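Local coordinates for M152 protein (Murid herpesvirus 1, PDB 4G59) that probably serves as an MHC class I-like viral immune-evasion glycoprotein that acts on host NKG2D ligands and MHC class I molecules, at residues V197-R202 and Y209-A214; V233-D238 and F248-S253. All coordinates share one frame; numbering follows the deposited sequence.

Contact 1 of 2, residues V197-R202 and Y209-A214. With NAG (2-acetamido-2-deoxy-beta-D-glucopyranose), chain F.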
loop_
_atom_site.group_PDB
_atom_site.type_symbol
_atom_site.label_atom_id
_atom_site.label_comp_id
_atom_site.label_asym_id
_atom_site.label_seq_id
_atom_site.Cartn_x
_atom_site.Cartn_y
_atom_site.Cartn_z
ATOM N N VAL B 197 -18.307 10.383 1.034
ATOM C CA VAL B 197 -18.797 9.443 2.031
ATOM C C VAL B 197 -17.748 8.344 2.187
ATOM O O VAL B 197 -17.262 7.798 1.192
ATOM C CB VAL B 197 -20.121 8.804 1.599
ATOM C CG1 VAL B 197 -20.611 7.808 2.659
ATOM C CG2 VAL B 197 -21.175 9.878 1.364
ATOM N N SER B 198 -17.384 8.028 3.424
ATOM C CA SER B 198 -16.488 6.900 3.683
ATOM C C SER B 198 -17.299 5.763 4.280
ATOM O O SER B 198 -18.289 6.010 4.997
ATOM C CB SER B 198 -15.374 7.277 4.666
ATOM O OG SER B 198 -15.898 7.676 5.925
ATOM N N CYS B 199 -16.907 4.525 3.975
ATOM C CA CYS B 199 -17.467 3.359 4.675
ATOM C C CYS B 199 -16.331 2.589 5.327
ATOM O O CYS B 199 -15.312 2.310 4.675
ATOM C CB CYS B 199 -18.208 2.446 3.695
ATOM S SG CYS B 199 -18.961 0.959 4.446
ATOM N N THR B 200 -16.504 2.223 6.597
ATOM C CA THR B 200 -15.434 1.520 7.328
ATOM C C THR B 200 -15.899 0.227 8.003
ATOM O O THR B 200 -16.955 0.211 8.655
ATOM C CB THR B 200 -14.820 2.431 8.395
ATOM O OG1 THR B 200 -14.411 3.659 7.787
ATOM C CG2 THR B 200 -13.596 1.781 9.030
ATOM N N MET B 201 -15.124 -0.843 7.831
ATOM C CA MET B 201 -15.294 -2.063 8.614
ATOM C C MET B 201 -14.034 -2.367 9.443
ATOM O O MET B 201 -12.941 -2.571 8.885
ATOM C CB MET B 201 -15.606 -3.264 7.738
ATOM C CG MET B 201 -15.916 -4.480 8.594
ATOM S SD MET B 201 -16.441 -5.903 7.627
ATOM C CE MET B 201 -14.860 -6.518 7.049
ATOM N N ARG B 202 -14.181 -2.373 10.768
ATOM C CA ARG B 202 -13.100 -2.791 11.664
ATOM C C ARG B 202 -13.352 -4.234 12.057
ATOM O O ARG B 202 -14.487 -4.618 12.364
ATOM C CB ARG B 202 -13.050 -1.920 12.916
ATOM C CG ARG B 202 -12.555 -0.497 12.648
ATOM C CD ARG B 202 -12.775 0.413 13.863
ATOM N NE ARG B 202 -12.195 1.731 13.631
ATOM C CZ ARG B 202 -12.811 2.721 12.981
ATOM N NH1 ARG B 202 -14.040 2.554 12.508
ATOM N NH2 ARG B 202 -12.202 3.887 12.807
ATOM N N TYR B 209 -11.170 -9.249 2.196
ATOM C CA TYR B 209 -12.473 -8.665 1.959
ATOM C C TYR B 209 -12.467 -7.801 0.714
ATOM O O TYR B 209 -11.448 -7.225 0.326
ATOM C CB TYR B 209 -12.897 -7.802 3.147
ATOM C CG TYR B 209 -12.907 -8.512 4.483
ATOM C CD1 TYR B 209 -13.984 -9.295 4.878
ATOM C CD2 TYR B 209 -11.850 -8.362 5.369
ATOM C CE1 TYR B 209 -13.992 -9.928 6.128
ATOM C CE2 TYR B 209 -11.845 -8.983 6.604
ATOM C CZ TYR B 209 -12.904 -9.766 6.973
ATOM O OH TYR B 209 -12.867 -10.371 8.210
ATOM N N ASN B 210 -13.629 -7.724 0.079
ATOM C CA ASN B 210 -13.808 -6.856 -1.066
ATOM C C ASN B 210 -14.921 -5.865 -0.770
ATOM O O ASN B 210 -16.038 -6.255 -0.431
ATOM C CB ASN B 210 -14.141 -7.672 -2.314
ATOM C CG ASN B 210 -14.326 -6.806 -3.545
ATOM O OD1 ASN B 210 -14.204 -5.583 -3.480
ATOM N ND2 ASN B 210 -14.623 -7.438 -4.674
ATOM N N ILE B 211 -14.616 -4.582 -0.909
ATOM C CA ILE B 211 -15.611 -3.542 -0.717
ATOM C C ILE B 211 -15.840 -2.831 -2.060
ATOM O O ILE B 211 -14.883 -2.463 -2.748
ATOM C CB ILE B 211 -15.176 -2.566 0.385
ATOM C CG1 ILE B 211 -16.205 -1.472 0.594
ATOM C CG2 ILE B 211 -13.857 -1.930 0.070
ATOM C CD1 ILE B 211 -16.073 -0.825 1.987
ATOM N N SER B 212 -17.103 -2.679 -2.442
ATOM C CA SER B 212 -17.458 -2.039 -3.692
ATOM C C SER B 212 -18.852 -1.447 -3.493
ATOM O O SER B 212 -19.468 -1.664 -2.441
ATOM C CB SER B 212 -17.438 -3.054 -4.837
ATOM O OG SER B 212 -18.492 -3.998 -4.706
ATOM N N LEU B 213 -19.339 -0.686 -4.473
ATOM C CA LEU B 213 -20.662 -0.056 -4.365
ATOM C C LEU B 213 -21.657 -0.841 -5.198
ATOM O O LEU B 213 -21.302 -1.355 -6.255
ATOM C CB LEU B 213 -20.616 1.390 -4.857
ATOM C CG LEU B 213 -21.558 2.397 -4.207
ATOM C CD1 LEU B 213 -21.068 2.682 -2.798
ATOM C CD2 LEU B 213 -21.645 3.687 -5.039
ATOM N N ALA B 214 -22.906 -0.908 -4.743
ATOM C CA ALA B 214 -23.892 -1.821 -5.324
ATOM C C ALA B 214 -24.141 -1.595 -6.808
ATOM O O ALA B 214 -24.328 -2.550 -7.565
ATOM C CB ALA B 214 -25.194 -1.749 -4.555
HETATM C C1 NAG F . -13.962 -7.553 -5.894
HETATM C C2 NAG F . -13.902 -9.057 -6.132
HETATM C C3 NAG F . -13.223 -9.321 -7.467
HETATM C C4 NAG F . -14.012 -8.589 -8.536
HETATM C C5 NAG F . -14.020 -7.107 -8.187
HETATM C C6 NAG F . -14.737 -6.294 -9.258
HETATM C C7 NAG F . -13.773 -10.568 -4.239
HETATM C C8 NAG F . -12.917 -11.177 -3.169
HETATM N N2 NAG F . -13.176 -9.709 -5.060
HETATM O O3 NAG F . -13.219 -10.704 -7.737
HETATM O O4 NAG F . -13.406 -8.781 -9.794
HETATM O O5 NAG F . -14.680 -6.948 -6.951
HETATM O O6 NAG F . -14.758 -4.936 -8.881
HETATM O O7 NAG F . -14.964 -10.864 -4.330
#

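Contact 2 of 2, residues V233-D238 and F248-S253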
loop_
_atom_site.group_PDB
_atom_site.type_symbol
_atom_site.label_atom_id
_atom_site.label_comp_id
_atom_site.label_asym_id
_atom_site.label_seq_id
_atom_site.Cartn_x
_atom_site.Cartn_y
_atom_site.Cartn_z
ATOM N N VAL B 233 -10.990 -2.159 6.934
ATOM C CA VAL B 233 -11.322 -2.085 5.505
ATOM C C VAL B 233 -12.045 -0.767 5.341
ATOM O O VAL B 233 -12.959 -0.468 6.102
ATOM C CB VAL B 233 -12.257 -3.228 5.067
ATOM C CG1 VAL B 233 -12.607 -3.099 3.570
ATOM C CG2 VAL B 233 -11.619 -4.571 5.376
ATOM N N GLU B 234 -11.634 0.040 4.368
ATOM C CA GLU B 234 -12.189 1.381 4.270
ATOM C C GLU B 234 -12.333 1.754 2.818
ATOM O O GLU B 234 -11.505 1.357 2.004
ATOM C CB GLU B 234 -11.288 2.385 4.995
ATOM C CG GLU B 234 -11.870 3.803 5.114
ATOM C CD GLU B 234 -11.303 4.564 6.307
ATOM O OE1 GLU B 234 -11.957 4.599 7.378
ATOM O OE2 GLU B 234 -10.193 5.117 6.183
ATOM N N ALA B 235 -13.384 2.503 2.486
ATOM C CA ALA B 235 -13.620 2.924 1.092
ATOM C C ALA B 235 -14.195 4.319 1.047
ATOM O O ALA B 235 -14.887 4.734 1.981
ATOM C CB ALA B 235 -14.555 1.947 0.348
ATOM N N TRP B 236 -13.940 5.023 -0.051
ATOM C CA TRP B 236 -14.405 6.389 -0.221
ATOM C C TRP B 236 -15.233 6.572 -1.487
ATOM O O TRP B 236 -14.838 6.121 -2.574
ATOM C CB TRP B 236 -13.207 7.328 -0.271
ATOM C CG TRP B 236 -12.541 7.459 1.054
ATOM C CD1 TRP B 236 -11.507 6.710 1.533
ATOM C CD2 TRP B 236 -12.867 8.404 2.079
ATOM N NE1 TRP B 236 -11.165 7.135 2.799
ATOM C CE2 TRP B 236 -11.988 8.172 3.161
ATOM C CE3 TRP B 236 -13.818 9.414 2.197
ATOM C CZ2 TRP B 236 -12.039 8.926 4.350
ATOM C CZ3 TRP B 236 -13.864 10.168 3.377
ATOM C CH2 TRP B 236 -12.983 9.918 4.432
ATOM N N LEU B 237 -16.372 7.243 -1.327
ATOM C CA LEU B 237 -17.270 7.576 -2.429
ATOM C C LEU B 237 -17.325 9.100 -2.570
ATOM O O LEU B 237 -17.338 9.849 -1.567
ATOM C CB LEU B 237 -18.686 7.018 -2.157
ATOM C CG LEU B 237 -19.874 7.539 -2.982
ATOM C CD1 LEU B 237 -19.805 7.024 -4.411
ATOM C CD2 LEU B 237 -21.227 7.185 -2.366
ATOM N N ASP B 238 -17.354 9.547 -3.812
ATOM C CA ASP B 238 -17.554 10.942 -4.093
ATOM C C ASP B 238 -18.957 11.013 -4.632
ATOM O O ASP B 238 -19.241 10.499 -5.695
ATOM C CB ASP B 238 -16.567 11.417 -5.152
ATOM C CG ASP B 238 -16.615 12.909 -5.368
ATOM O OD1 ASP B 238 -17.570 13.551 -4.918
ATOM O OD2 ASP B 238 -15.688 13.445 -5.988
ATOM N N PHE B 248 -27.326 4.815 -2.554
ATOM C CA PHE B 248 -26.172 3.970 -2.809
ATOM C C PHE B 248 -26.051 2.980 -1.664
ATOM O O PHE B 248 -26.588 3.198 -0.572
ATOM C CB PHE B 248 -24.906 4.825 -2.866
ATOM C CG PHE B 248 -24.644 5.584 -1.600
ATOM C CD1 PHE B 248 -23.881 5.030 -0.583
ATOM C CD2 PHE B 248 -25.171 6.848 -1.419
ATOM C CE1 PHE B 248 -23.652 5.724 0.573
ATOM C CE2 PHE B 248 -24.938 7.542 -0.265
ATOM C CZ PHE B 248 -24.185 6.980 0.731
ATOM N N ALA B 249 -25.339 1.889 -1.902
ATOM C CA ALA B 249 -24.994 1.011 -0.797
ATOM C C ALA B 249 -23.608 0.461 -0.996
ATOM O O ALA B 249 -23.217 0.107 -2.116
ATOM C CB ALA B 249 -26.007 -0.116 -0.639
ATOM N N PHE B 250 -22.853 0.408 0.096
ATOM C CA PHE B 250 -21.551 -0.237 0.045
ATOM C C PHE B 250 -21.784 -1.719 0.227
ATOM O O PHE B 250 -22.561 -2.119 1.091
ATOM C CB PHE B 250 -20.660 0.294 1.164
ATOM C CG PHE B 250 -20.196 1.715 0.945
ATOM C CD1 PHE B 250 -19.021 1.966 0.273
ATOM C CD2 PHE B 250 -20.934 2.790 1.423
ATOM C CE1 PHE B 250 -18.580 3.269 0.069
ATOM C CE2 PHE B 250 -20.502 4.112 1.217
ATOM C CZ PHE B 250 -19.324 4.349 0.542
ATOM N N VAL B 251 -21.133 -2.538 -0.591
ATOM C CA VAL B 251 -21.181 -3.986 -0.402
ATOM C C VAL B 251 -19.805 -4.470 0.017
ATOM O O VAL B 251 -18.802 -4.170 -0.640
ATOM C CB VAL B 251 -21.647 -4.741 -1.659
ATOM C CG1 VAL B 251 -21.724 -6.244 -1.377
ATOM C CG2 VAL B 251 -22.998 -4.229 -2.097
ATOM N N ILE B 252 -19.776 -5.196 1.134
ATOM C CA ILE B 252 -18.548 -5.741 1.680
ATOM C C ILE B 252 -18.685 -7.242 1.618
ATOM O O ILE B 252 -19.611 -7.805 2.198
ATOM C CB ILE B 252 -18.378 -5.322 3.136
ATOM C CG1 ILE B 252 -18.303 -3.803 3.244
ATOM C CG2 ILE B 252 -17.119 -5.905 3.695
ATOM C CD1 ILE B 252 -18.385 -3.278 4.685
ATOM N N SER B 253 -17.788 -7.900 0.903
ATOM C CA SER B 253 -17.919 -9.332 0.722
ATOM C C SER B 253 -16.693 -10.107 1.198
ATOM O O SER B 253 -15.559 -9.654 1.073
ATOM C CB SER B 253 -18.215 -9.642 -0.734
ATOM O OG SER B 253 -17.041 -9.507 -1.486
#

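Contact 1 of 2, residues V197-R202 and Y209-A214
Met201 and Tyr209 meet across the interior of a two-sheet beta sandwich, the immunoglobulin-like domain of this MHC class I-like chain. Strand 196-203 belongs to one sheet and strand 210-213 to the other, and no hydrogen bond joins them: the contact between them is made by side chains, a worked example of how a sandwich core is built. Met201, with the largest share of the buried surface, sends CG anti to its backbone N (chi1 -174°), runs straight through chi2 and then bends at chi3 (80°). This bend lays the methyl CE over the centre of the Tyr209 ring, 3.5 Å from its centroid and 7° off the normal, a CH-pi contact. SD stands farther above the same ring, as a looser Met-aromatic contact. The Tyr209 hydroxyl is engaged elsewhere, hydrogen-bonded to Val205 O. Two residues from this pair on each segment, Ile211 reaches inward with its CG1 branch, and CD1 ends 4.2 Å from Cys199 SG, a light apolar touch. All four residues are buried. Between Tyr209 and Ile211, Asn210 turns to the outer side of its strand and carries an N-linked glycan, its ND2 bonded covalently to C1 of N-acetylglucosamine at 1.4 Å.

Contact 2 of 2, residues V233-D238 and F248-S253
Leu237 is the hub here, touching both Phe248 and Phe250, and through them strand 231-238 meets the opposing sheet of the immunoglobulin-like sandwich. The more directional interaction is a CH-pi contact. Methyl CD2 of Leu237 sits over the middle of the Phe248 ring, 3.8 Å from its centroid and 11° off the normal. Phe248 adopts the crowded rotamer, CG lying between backbone N and carbonyl carbon (chi1 60°), and thereby offers a ring face to that methyl from the loop just ahead of strand 250-253.

The rest is plain apolar packing. Phe250 extends its ring between two residues of the facing strand: CZ comes within 3.8 Å of Leu237 CB, while CE1 lies 4.2 Å from Ala235 CB. Both approach the ring obliquely. No hydrogen bond spans the pair, and the four touching residues are all buried.

Trp236 points the opposite way, out of the core, where its ring stacks on an aromatic side chain of another protein chain in the assembly; Asp238 forms salt bridges with Arg240 and with a basic side chain of that partner. Within the fold, strand 231-238 runs antiparallel between strands 196-203 and 220-225, and strand 250-253 between 210-213 and 258-264.

How the contacts relate
Following the chain from the N terminus, strand 196-203 comes first, and contact 1 closes the six-residue connection by which the chain passes to the other sheet at 209-214. The chain then returns through strand 220-225 to 233-238 before crossing again, over nine residues, to 248-253, where contact 2 closes. The two contacts are therefore in series, neither enclosing the other, yet their centres lie only about 3 Å apart. Each sheet supplies a different strand to each contact, and the two strands are neighbours in it: Ser212 O meets Val251 N in one sheet, Thr200 OG1 meets Glu234 OE1 in the other, both probable hydrogen bonds. Cys199 CB packs on Phe250 CG, merging both contacts into one core.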